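PDB 6FF6: BRIC1 from Synthetic construct, which is a computationally designed helical repeat protein with no established biological function, built to explore a corrugated architecture from repeats that match the Hpt domain family. Local coordinates for residues H40-V45 with L104-K109; Y78-M83 with D110-M115; A56-A61 with M86-R91. All coordinates share one frame; numbering follows the deposited sequence.

Contact 1. Residues H40-V45 with L104-K109; sequences HLLDLV and LFLELK
Leu-41, near the C-terminal end of helix 23-42, reaches into the side of helix 99-121 and meets Phe-105, Leu-106 and, one turn on from Phe-105, Lys-109. The pairing illustrates how one branched residue can serve several neighbours, because its CB and two methyls meet overlapping sets of them. Apolar packing does most of the work. The CD2 methyl of Leu-41 lies 3.5 Å from CB of Phe-105, at the root of that side chain, and approaches the ring obliquely; the two side chains cross at about a right angle. Its other methyl, CD1, is 3.9 Å from CB of Lys-109 and 3.8 Å from the backbone O of Phe-105. Lower on the same side chain, CB of Leu-41 meets CD2 of Leu-106 at 3.9 Å. This fork stands over helix 99-121 because CG of Leu-41 points opposite its own carbonyl carbon (chi1 -80°). The two segments belong to the first and fourth helices of an up-and-down four-helix bundle, an arrangement consistent with the Hpt family match of this part of the chain, and the contact closes the bundle between its chain-distant members. Farther out, the methyls CD2 of Leu-42 and CD2 of Leu-106 come within 4.4 Å, a looser pairing at the exposed margin. Phe-105 continues inward from its CB, its ring packing on Met-83 and Met-86 of helix 74-92. Polar interactions run alongside the apolar patch. Lys-109 offers only its aliphatic root to Leu-41; with CG opposite the backbone N (chi1 177°) and a chain that bends repeatedly, its NZ leaves to form a salt bridge with Glu-38. Within segment 40-45, a weak backbone hydrogen bond of 3.3 Å joins Leu-44 N to Leu-41 O as the helix gives way to loop.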
loop_
_atom_site.group_PDB
_atom_site.type_symbol
_atom_site.label_atom_id
_atom_site.label_comp_id
_atom_site.label_asym_id
_atom_site.label_seq_id
_atom_site.Cartn_x
_atom_site.Cartn_y
_atom_site.Cartn_z
ATOM N N HIS A 40 -11.226 -23.801 -17.700
ATOM C CA HIS A 40 -11.483 -23.411 -19.090
ATOM C C HIS A 40 -10.189 -23.419 -19.902
ATOM O O HIS A 40 -10.207 -23.845 -21.032
ATOM C CB HIS A 40 -12.148 -22.026 -19.191
ATOM C CG HIS A 40 -13.499 -21.934 -18.570
ATOM N ND1 HIS A 40 -14.512 -22.864 -18.856
ATOM C CD2 HIS A 40 -13.982 -21.020 -17.699
ATOM C CE1 HIS A 40 -15.562 -22.480 -18.152
ATOM N NE2 HIS A 40 -15.293 -21.379 -17.434
ATOM N N LEU A 41 -9.082 -22.967 -19.333
ATOM C CA LEU A 41 -7.803 -22.977 -20.029
ATOM C C LEU A 41 -7.373 -24.402 -20.344
ATOM O O LEU A 41 -6.867 -24.676 -21.429
ATOM C CB LEU A 41 -6.724 -22.281 -19.197
ATOM C CG LEU A 41 -6.719 -20.768 -19.246
ATOM C CD1 LEU A 41 -5.889 -20.189 -18.107
ATOM C CD2 LEU A 41 -6.275 -20.256 -20.611
ATOM N N LEU A 42 -7.610 -25.305 -19.388
ATOM C CA LEU A 42 -7.280 -26.706 -19.505
ATOM C C LEU A 42 -8.145 -27.386 -20.518
ATOM O O LEU A 42 -7.707 -28.357 -21.131
ATOM C CB LEU A 42 -7.397 -27.393 -18.137
ATOM C CG LEU A 42 -6.347 -27.008 -17.101
ATOM C CD1 LEU A 42 -6.669 -27.636 -15.800
ATOM C CD2 LEU A 42 -4.948 -27.414 -17.544
ATOM N N ASP A 43 -9.362 -26.870 -20.722
ATOM C CA ASP A 43 -10.311 -27.438 -21.691
ATOM C C ASP A 43 -10.193 -26.883 -23.102
ATOM O O ASP A 43 -10.982 -27.276 -23.965
ATOM C CB ASP A 43 -11.759 -27.311 -21.195
ATOM C CG ASP A 43 -12.076 -28.091 -19.939
ATOM O OD1 ASP A 43 -11.415 -29.133 -19.697
ATOM O OD2 ASP A 43 -12.983 -27.666 -19.196
ATOM N N LEU A 44 -9.224 -26.006 -23.355
ATOM C CA LEU A 44 -8.983 -25.419 -24.666
ATOM C C LEU A 44 -8.394 -26.450 -25.599
ATOM O O LEU A 44 -7.523 -27.225 -25.168
ATOM C CB LEU A 44 -8.004 -24.241 -24.568
ATOM C CG LEU A 44 -8.565 -22.935 -24.059
ATOM C CD1 LEU A 44 -7.455 -21.993 -23.717
ATOM C CD2 LEU A 44 -9.475 -22.288 -25.102
ATOM N N VAL A 45 -8.870 -26.457 -26.878
ATOM C CA VAL A 45 -8.352 -27.330 -27.921
ATOM C C VAL A 45 -7.344 -26.480 -28.696
ATOM O O VAL A 45 -7.739 -25.500 -29.323
ATOM C CB VAL A 45 -9.438 -27.980 -28.834
ATOM C CG1 VAL A 45 -8.813 -28.999 -29.799
ATOM C CG2 VAL A 45 -10.537 -28.639 -28.003
ATOM N N LEU A 104 1.556 -20.332 -21.608
ATOM C CA LEU A 104 1.769 -18.927 -21.267
ATOM C C LEU A 104 0.518 -18.376 -20.560
ATOM O O LEU A 104 0.646 -17.673 -19.557
ATOM C CB LEU A 104 2.023 -18.113 -22.531
ATOM C CG LEU A 104 3.290 -17.331 -22.594
ATOM C CD1 LEU A 104 3.548 -16.901 -24.012
ATOM C CD2 LEU A 104 3.237 -16.117 -21.679
ATOM N N PHE A 105 -0.686 -18.731 -21.068
ATOM C CA PHE A 105 -1.971 -18.356 -20.499
ATOM C C PHE A 105 -2.090 -18.906 -19.106
ATOM O O PHE A 105 -2.586 -18.218 -18.217
ATOM C CB PHE A 105 -3.123 -18.863 -21.372
ATOM C CG PHE A 105 -3.485 -18.013 -22.566
ATOM C CD1 PHE A 105 -3.544 -16.630 -22.469
ATOM C CD2 PHE A 105 -3.815 -18.594 -23.780
ATOM C CE1 PHE A 105 -3.917 -15.853 -23.571
ATOM C CE2 PHE A 105 -4.166 -17.806 -24.886
ATOM C CZ PHE A 105 -4.173 -16.442 -24.785
ATOM N N LEU A 106 -1.572 -20.108 -18.880
ATOM C CA LEU A 106 -1.623 -20.689 -17.534
ATOM C C LEU A 106 -0.724 -19.931 -16.586
ATOM O O LEU A 106 -1.113 -19.648 -15.464
ATOM C CB LEU A 106 -1.324 -22.203 -17.538
ATOM C CG LEU A 106 -2.404 -23.058 -18.171
ATOM C CD1 LEU A 106 -1.836 -24.333 -18.700
ATOM C CD2 LEU A 106 -3.572 -23.275 -17.213
ATOM N N GLU A 107 0.439 -19.519 -17.066
ATOM C CA GLU A 107 1.391 -18.741 -16.288
ATOM C C GLU A 107 0.855 -17.353 -15.965
ATOM O O GLU A 107 1.090 -16.856 -14.868
ATOM C CB GLU A 107 2.729 -18.681 -17.013
ATOM C CG GLU A 107 3.439 -20.028 -17.013
ATOM C CD GLU A 107 4.934 -19.993 -17.272
ATOM O OE1 GLU A 107 5.342 -19.647 -18.406
ATOM O OE2 GLU A 107 5.698 -20.334 -16.337
ATOM N N LEU A 108 0.100 -16.749 -16.881
ATOM C CA LEU A 108 -0.527 -15.436 -16.677
ATOM C C LEU A 108 -1.626 -15.553 -15.627
ATOM O O LEU A 108 -1.759 -14.667 -14.782
ATOM C CB LEU A 108 -1.108 -14.902 -18.006
ATOM C CG LEU A 108 -0.071 -14.465 -19.073
ATOM C CD1 LEU A 108 -0.740 -14.011 -20.322
ATOM C CD2 LEU A 108 0.770 -13.311 -18.571
ATOM N N LYS A 109 -2.404 -16.668 -15.683
ATOM C CA LYS A 109 -3.437 -17.023 -14.713
ATOM C C LYS A 109 -2.744 -17.199 -13.343
ATOM O O LYS A 109 -3.241 -16.700 -12.341
ATOM C CB LYS A 109 -4.178 -18.331 -15.123
ATOM C CG LYS A 109 -5.224 -18.787 -14.119
ATOM C CD LYS A 109 -4.713 -19.926 -13.156
ATOM C CE LYS A 109 -5.330 -19.854 -11.778
ATOM N NZ LYS A 109 -5.689 -21.180 -11.208
#

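Contact 2. Residues Y78-M83 with D110-M115; sequences YAVELM and DLMQRM
Antiparallel neighbours in a helical bundle, helices 74-92 and 99-121 meet here through Ala-79 and Val-80 on one side and Leu-111, Met-112 and Met-115 on the other. Their local axes come within 9.1 Å and run at 164° to one another. A small residue marks the point of closest backbone approach: the CA atoms of Ala-79 and Met-112 are 5.7 Å apart. The single methyl of Ala-79 is shared by several partners. CD2 of Leu-111 sits 3.9 Å from CB of Ala-79, and CG of Met-115 is a little more distant at 4.3 Å. These are the third and fourth helices of the four-helix bundle, and the side chains divide between its interior and its outer flank. On the outer flank, Ala-79 packs on Met-133 of the second subunit, while Leu-111 and Met-115 touch Asp-132 of that subunit. Met-112 turns to the interior, where Leu-34 and Ile-64 of the remaining two helices meet it. Its chain extends through CG and SD and then bends at the last torsion (chi3 71°), which brings CE to 3.5 Å from CG2 of Val-80; the two side chains cross at about a right angle. Nearer its root, CG of Met-112 lies 4.0 Å from the same Val-80 methyl, CG2, so the valine branch rests against the thioether chain at more than one point. One turn further along helix 74-92, CB of Met-83 lies 4.2 Å from SD of Met-112.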
loop_
_atom_site.group_PDB
_atom_site.type_symbol
_atom_site.label_atom_id
_atom_site.label_comp_id
_atom_site.label_asym_id
_atom_site.label_seq_id
_atom_site.Cartn_x
_atom_site.Cartn_y
_atom_site.Cartn_z
ATOM N N TYR A 78 -2.158 -4.901 -13.878
ATOM C CA TYR A 78 -1.203 -5.092 -14.952
ATOM C C TYR A 78 -1.153 -6.542 -15.451
ATOM O O TYR A 78 -1.187 -6.774 -16.658
ATOM C CB TYR A 78 0.168 -4.546 -14.538
ATOM C CG TYR A 78 0.307 -3.059 -14.835
ATOM C CD1 TYR A 78 0.513 -2.600 -16.135
ATOM C CD2 TYR A 78 0.223 -2.112 -13.816
ATOM C CE1 TYR A 78 0.637 -1.235 -16.416
ATOM C CE2 TYR A 78 0.357 -0.744 -14.082
ATOM C CZ TYR A 78 0.557 -0.309 -15.385
ATOM O OH TYR A 78 0.673 1.041 -15.660
ATOM N N ALA A 79 -1.154 -7.497 -14.532
ATOM C CA ALA A 79 -1.206 -8.944 -14.822
ATOM C C ALA A 79 -2.500 -9.317 -15.569
ATOM O O ALA A 79 -2.454 -10.154 -16.470
ATOM C CB ALA A 79 -1.120 -9.749 -13.523
ATOM N N VAL A 80 -3.638 -8.693 -15.203
ATOM C CA VAL A 80 -4.935 -8.944 -15.826
ATOM C C VAL A 80 -4.974 -8.318 -17.215
ATOM O O VAL A 80 -5.404 -8.991 -18.155
ATOM C CB VAL A 80 -6.113 -8.465 -14.947
ATOM C CG1 VAL A 80 -7.437 -8.710 -15.632
ATOM C CG2 VAL A 80 -6.100 -9.154 -13.600
ATOM N N GLU A 81 -4.507 -7.052 -17.361
ATOM C CA GLU A 81 -4.460 -6.347 -18.662
ATOM C C GLU A 81 -3.712 -7.206 -19.677
ATOM O O GLU A 81 -4.128 -7.326 -20.824
ATOM C CB GLU A 81 -3.719 -5.000 -18.559
ATOM C CG GLU A 81 -4.429 -3.863 -17.836
ATOM C CD GLU A 81 -3.613 -2.576 -17.745
ATOM O OE1 GLU A 81 -3.044 -2.177 -18.790
ATOM O OE2 GLU A 81 -3.542 -1.958 -16.652
ATOM N N LEU A 82 -2.615 -7.810 -19.238
ATOM C CA LEU A 82 -1.763 -8.632 -20.064
ATOM C C LEU A 82 -2.456 -9.857 -20.528
ATOM O O LEU A 82 -2.431 -10.125 -21.717
ATOM C CB LEU A 82 -0.475 -8.945 -19.315
ATOM C CG LEU A 82 0.738 -9.366 -20.114
ATOM C CD1 LEU A 82 1.214 -8.269 -21.038
ATOM C CD2 LEU A 82 1.852 -9.668 -19.176
ATOM N N MET A 83 -3.157 -10.564 -19.637
ATOM C CA MET A 83 -3.917 -11.726 -20.071
ATOM C C MET A 83 -5.074 -11.295 -21.003
ATOM O O MET A 83 -5.275 -11.873 -22.065
ATOM C CB MET A 83 -4.423 -12.576 -18.908
ATOM C CG MET A 83 -5.159 -13.820 -19.409
ATOM S SD MET A 83 -4.779 -15.300 -18.510
ATOM C CE MET A 83 -5.499 -16.437 -19.499
ATOM N N ASP A 110 -1.595 -17.894 -13.299
ATOM C CA ASP A 110 -0.871 -18.097 -12.039
ATOM C C ASP A 110 -0.339 -16.797 -11.500
ATOM O O ASP A 110 -0.363 -16.605 -10.276
ATOM C CB ASP A 110 0.278 -19.074 -12.221
ATOM C CG ASP A 110 -0.163 -20.495 -12.462
ATOM O OD1 ASP A 110 -1.302 -20.860 -12.020
ATOM O OD2 ASP A 110 0.624 -21.260 -13.076
ATOM N N LEU A 111 0.116 -15.900 -12.407
ATOM C CA LEU A 111 0.582 -14.571 -12.039
ATOM C C LEU A 111 -0.553 -13.789 -11.392
ATOM O O LEU A 111 -0.378 -13.293 -10.278
ATOM C CB LEU A 111 1.155 -13.809 -13.232
ATOM C CG LEU A 111 1.760 -12.458 -12.868
ATOM C CD1 LEU A 111 2.838 -12.590 -11.727
ATOM C CD2 LEU A 111 2.209 -11.720 -14.128
ATOM N N MET A 112 -1.735 -13.760 -12.045
ATOM C CA MET A 112 -2.961 -13.171 -11.492
ATOM C C MET A 112 -3.264 -13.746 -10.072
ATOM O O MET A 112 -3.612 -13.001 -9.164
ATOM C CB MET A 112 -4.137 -13.445 -12.419
ATOM C CG MET A 112 -4.124 -12.594 -13.630
ATOM S SD MET A 112 -5.400 -13.082 -14.811
ATOM C CE MET A 112 -6.848 -12.553 -13.972
ATOM N N GLN A 113 -3.104 -15.066 -9.890
ATOM C CA GLN A 113 -3.304 -15.712 -8.599
ATOM C C GLN A 113 -2.271 -15.208 -7.594
ATOM O O GLN A 113 -2.648 -14.849 -6.484
ATOM C CB GLN A 113 -3.241 -17.239 -8.734
ATOM C CG GLN A 113 -3.503 -17.969 -7.418
ATOM C CD GLN A 113 -4.937 -17.818 -6.956
ATOM O OE1 GLN A 113 -5.868 -18.308 -7.604
ATOM N NE2 GLN A 113 -5.147 -17.136 -5.828
ATOM N N ARG A 114 -0.986 -15.160 -7.983
ATOM C CA ARG A 114 0.116 -14.702 -7.107
ATOM C C ARG A 114 -0.035 -13.248 -6.677
ATOM O O ARG A 114 0.200 -12.933 -5.505
ATOM C CB ARG A 114 1.504 -14.969 -7.730
ATOM C CG ARG A 114 1.896 -16.467 -7.599
ATOM C CD ARG A 114 3.306 -16.828 -8.040
ATOM N NE ARG A 114 3.635 -16.248 -9.342
ATOM C CZ ARG A 114 3.721 -16.916 -10.487
ATOM N NH1 ARG A 114 3.531 -18.231 -10.511
ATOM N NH2 ARG A 114 4.023 -16.280 -11.614
ATOM N N MET A 115 -0.469 -12.387 -7.616
ATOM C CA MET A 115 -0.738 -10.964 -7.402
ATOM C C MET A 115 -1.930 -10.777 -6.483
ATOM O O MET A 115 -1.877 -9.987 -5.544
ATOM C CB MET A 115 -0.909 -10.219 -8.743
ATOM C CG MET A 115 0.406 -10.099 -9.537
ATOM S SD MET A 115 1.809 -9.418 -8.574
ATOM C CE MET A 115 2.727 -10.937 -8.135
#

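Contact 3. Residues A56-A61 with M86-R91; sequences AIFRAA and MLDFAR
Leu-87 and Ile-57 form the tight inner part of an antiparallel helix pair within the four-helix bundle, helix 51-71 against helix 74-92. The local axes approach to 9.9 Å at 155°. CG2 of Ile-57 fits against the leucine fork, 3.6 Å from CD1 and equally far from CD2 of Leu-87, and the two side chains cross at about a right angle. CD1 of Leu-87 also reaches the backbone, 3.9 Å from CA of Phe-58, and touches CB of Ala-61 at 4.2 Å. Inward, Ile-57 packs on Leu-41 of helix 23-42, joining this apolar patch to the bundle core.

The more exposed side is built differently, from flat and charged groups. Phe-58 presents one ring face to Arg-91, whose guanidinium lies on it with centres 3.9 Å apart and planes tilted by 15°, a stacked cation-pi pair. Arg-91 begins with CG wedged between its backbone N and carbonyl carbon (chi1 76°), then runs extended to NE and lays its head across the ring. A salt bridge to Asp-88, one turn earlier, should limit rotation of that head, while NH2 of Arg-91 hydrogen-bonds to Asn-55. Arg-92 forms a second salt bridge to the same OD1 of Asp-88. The Arg-91 grip is side-on: NE at 3.0 Å and NH1 at 3.3 Å both hydrogen-bond to OD1 of Asp-88 from one face of the carboxylate.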
loop_
_atom_site.group_PDB
_atom_site.type_symbol
_atom_site.label_atom_id
_atom_site.label_comp_id
_atom_site.label_asym_id
_atom_site.label_seq_id
_atom_site.Cartn_x
_atom_site.Cartn_y
_atom_site.Cartn_z
ATOM N N ALA A 56 -15.312 -17.145 -21.842
ATOM C CA ALA A 56 -15.404 -17.447 -20.407
ATOM C C ALA A 56 -14.154 -16.982 -19.677
ATOM O O ALA A 56 -14.267 -16.313 -18.654
ATOM C CB ALA A 56 -15.615 -18.936 -20.182
ATOM N N ILE A 57 -12.966 -17.283 -20.223
ATOM C CA ILE A 57 -11.697 -16.869 -19.626
ATOM C C ILE A 57 -11.603 -15.344 -19.643
ATOM O O ILE A 57 -11.178 -14.722 -18.670
ATOM C CB ILE A 57 -10.515 -17.542 -20.353
ATOM C CG1 ILE A 57 -10.583 -19.059 -20.218
ATOM C CG2 ILE A 57 -9.210 -17.041 -19.777
ATOM C CD1 ILE A 57 -9.931 -19.823 -21.322
ATOM N N PHE A 58 -12.038 -14.746 -20.739
ATOM C CA PHE A 58 -12.053 -13.305 -20.882
ATOM C C PHE A 58 -12.971 -12.647 -19.852
ATOM O O PHE A 58 -12.568 -11.684 -19.223
ATOM C CB PHE A 58 -12.471 -12.933 -22.310
ATOM C CG PHE A 58 -12.442 -11.447 -22.526
ATOM C CD1 PHE A 58 -11.242 -10.790 -22.789
ATOM C CD2 PHE A 58 -13.606 -10.690 -22.416
ATOM C CE1 PHE A 58 -11.210 -9.402 -22.944
ATOM C CE2 PHE A 58 -13.569 -9.301 -22.572
ATOM C CZ PHE A 58 -12.371 -8.665 -22.817
ATOM N N ARG A 59 -14.193 -13.164 -19.672
ATOM C CA ARG A 59 -15.175 -12.639 -18.710
ATOM C C ARG A 59 -14.654 -12.669 -17.299
ATOM O O ARG A 59 -14.842 -11.704 -16.556
ATOM C CB ARG A 59 -16.461 -13.456 -18.758
ATOM C CG ARG A 59 -17.377 -13.105 -19.897
ATOM C CD ARG A 59 -18.190 -14.320 -20.240
ATOM N NE ARG A 59 -18.814 -14.176 -21.543
ATOM C CZ ARG A 59 -20.040 -14.582 -21.828
ATOM N NH1 ARG A 59 -20.772 -15.199 -20.910
ATOM N NH2 ARG A 59 -20.550 -14.369 -23.032
ATOM N N ALA A 60 -14.014 -13.786 -16.916
ATOM C CA ALA A 60 -13.448 -13.948 -15.581
ATOM C C ALA A 60 -12.307 -12.955 -15.389
ATOM O O ALA A 60 -12.246 -12.309 -14.352
ATOM C CB ALA A 60 -12.957 -15.368 -15.393
ATOM N N ALA A 61 -11.450 -12.781 -16.403
ATOM C CA ALA A 61 -10.337 -11.812 -16.345
ATOM C C ALA A 61 -10.871 -10.377 -16.265
ATOM O O ALA A 61 -10.409 -9.596 -15.460
ATOM C CB ALA A 61 -9.425 -11.974 -17.556
ATOM N N MET A 86 -3.959 -10.722 -24.610
ATOM C CA MET A 86 -3.664 -12.001 -25.257
ATOM C C MET A 86 -4.966 -12.729 -25.636
ATOM O O MET A 86 -5.089 -13.217 -26.753
ATOM C CB MET A 86 -2.842 -12.880 -24.314
ATOM C CG MET A 86 -1.565 -12.257 -23.829
ATOM S SD MET A 86 -0.121 -12.852 -24.679
ATOM C CE MET A 86 0.043 -14.496 -23.918
ATOM N N LEU A 87 -5.937 -12.767 -24.694
ATOM C CA LEU A 87 -7.250 -13.381 -24.840
ATOM C C LEU A 87 -8.050 -12.684 -25.880
ATOM O O LEU A 87 -8.819 -13.350 -26.559
ATOM C CB LEU A 87 -8.052 -13.325 -23.548
ATOM C CG LEU A 87 -7.615 -14.232 -22.443
ATOM C CD1 LEU A 87 -8.235 -13.794 -21.111
ATOM C CD2 LEU A 87 -7.878 -15.675 -22.793
ATOM N N ASP A 88 -7.941 -11.341 -25.978
ATOM C CA ASP A 88 -8.684 -10.576 -26.969
ATOM C C ASP A 88 -8.205 -10.972 -28.358
ATOM O O ASP A 88 -9.037 -11.119 -29.247
ATOM C CB ASP A 88 -8.556 -9.066 -26.733
ATOM C CG ASP A 88 -9.852 -8.334 -26.377
ATOM O OD1 ASP A 88 -10.940 -8.776 -26.839
ATOM O OD2 ASP A 88 -9.777 -7.306 -25.656
ATOM N N PHE A 89 -6.883 -11.229 -28.527
ATOM C CA PHE A 89 -6.356 -11.713 -29.806
ATOM C C PHE A 89 -6.847 -13.158 -30.033
ATOM O O PHE A 89 -7.227 -13.519 -31.142
ATOM C CB PHE A 89 -4.813 -11.714 -29.848
ATOM C CG PHE A 89 -4.032 -10.495 -29.418
ATOM C CD1 PHE A 89 -4.416 -9.216 -29.822
ATOM C CD2 PHE A 89 -2.871 -10.628 -28.655
ATOM C CE1 PHE A 89 -3.693 -8.089 -29.403
ATOM C CE2 PHE A 89 -2.143 -9.498 -28.240
ATOM C CZ PHE A 89 -2.555 -8.240 -28.625
ATOM N N ALA A 90 -6.824 -13.985 -28.984
ATOM C CA ALA A 90 -7.220 -15.376 -29.100
ATOM C C ALA A 90 -8.682 -15.524 -29.493
ATOM O O ALA A 90 -8.967 -16.215 -30.479
ATOM C CB ALA A 90 -6.931 -16.120 -27.812
ATOM N N ARG A 91 -9.597 -14.846 -28.770
ATOM C CA ARG A 91 -11.035 -14.935 -29.011
ATOM C C ARG A 91 -11.446 -14.277 -30.314
ATOM O O ARG A 91 -12.423 -14.712 -30.923
ATOM C CB ARG A 91 -11.860 -14.425 -27.812
ATOM C CG ARG A 91 -11.921 -12.910 -27.649
ATOM C CD ARG A 91 -12.608 -12.526 -26.362
ATOM N NE ARG A 91 -12.810 -11.080 -26.268
ATOM C CZ ARG A 91 -14.001 -10.491 -26.239
ATOM N NH1 ARG A 91 -14.093 -9.173 -26.139
ATOM N NH2 ARG A 91 -15.108 -11.215 -26.326
#

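All three contacts join helices of one four-helix bundle: contact 1 pairs its first and fourth helices, contact 2 its third and fourth, contact 3 its second and third. Contacts 1 and 2 share helix 99-121, while contacts 2 and 3 share helix 74-92. In contact 2 every touching residue is buried and apolar, with three methionines among them. Contact 1 is also largely buried but has an exposed leucine margin, and contact 3 passes from an aliphatic core to a partly exposed edge of charged and aromatic groups. Their inner sides merge: Leu-108 of contact 1 packs on Leu-82 of contact 2, and Met-83 of contact 2 on Ile-57 of contact 3. Each also has residues reaching the second subunit.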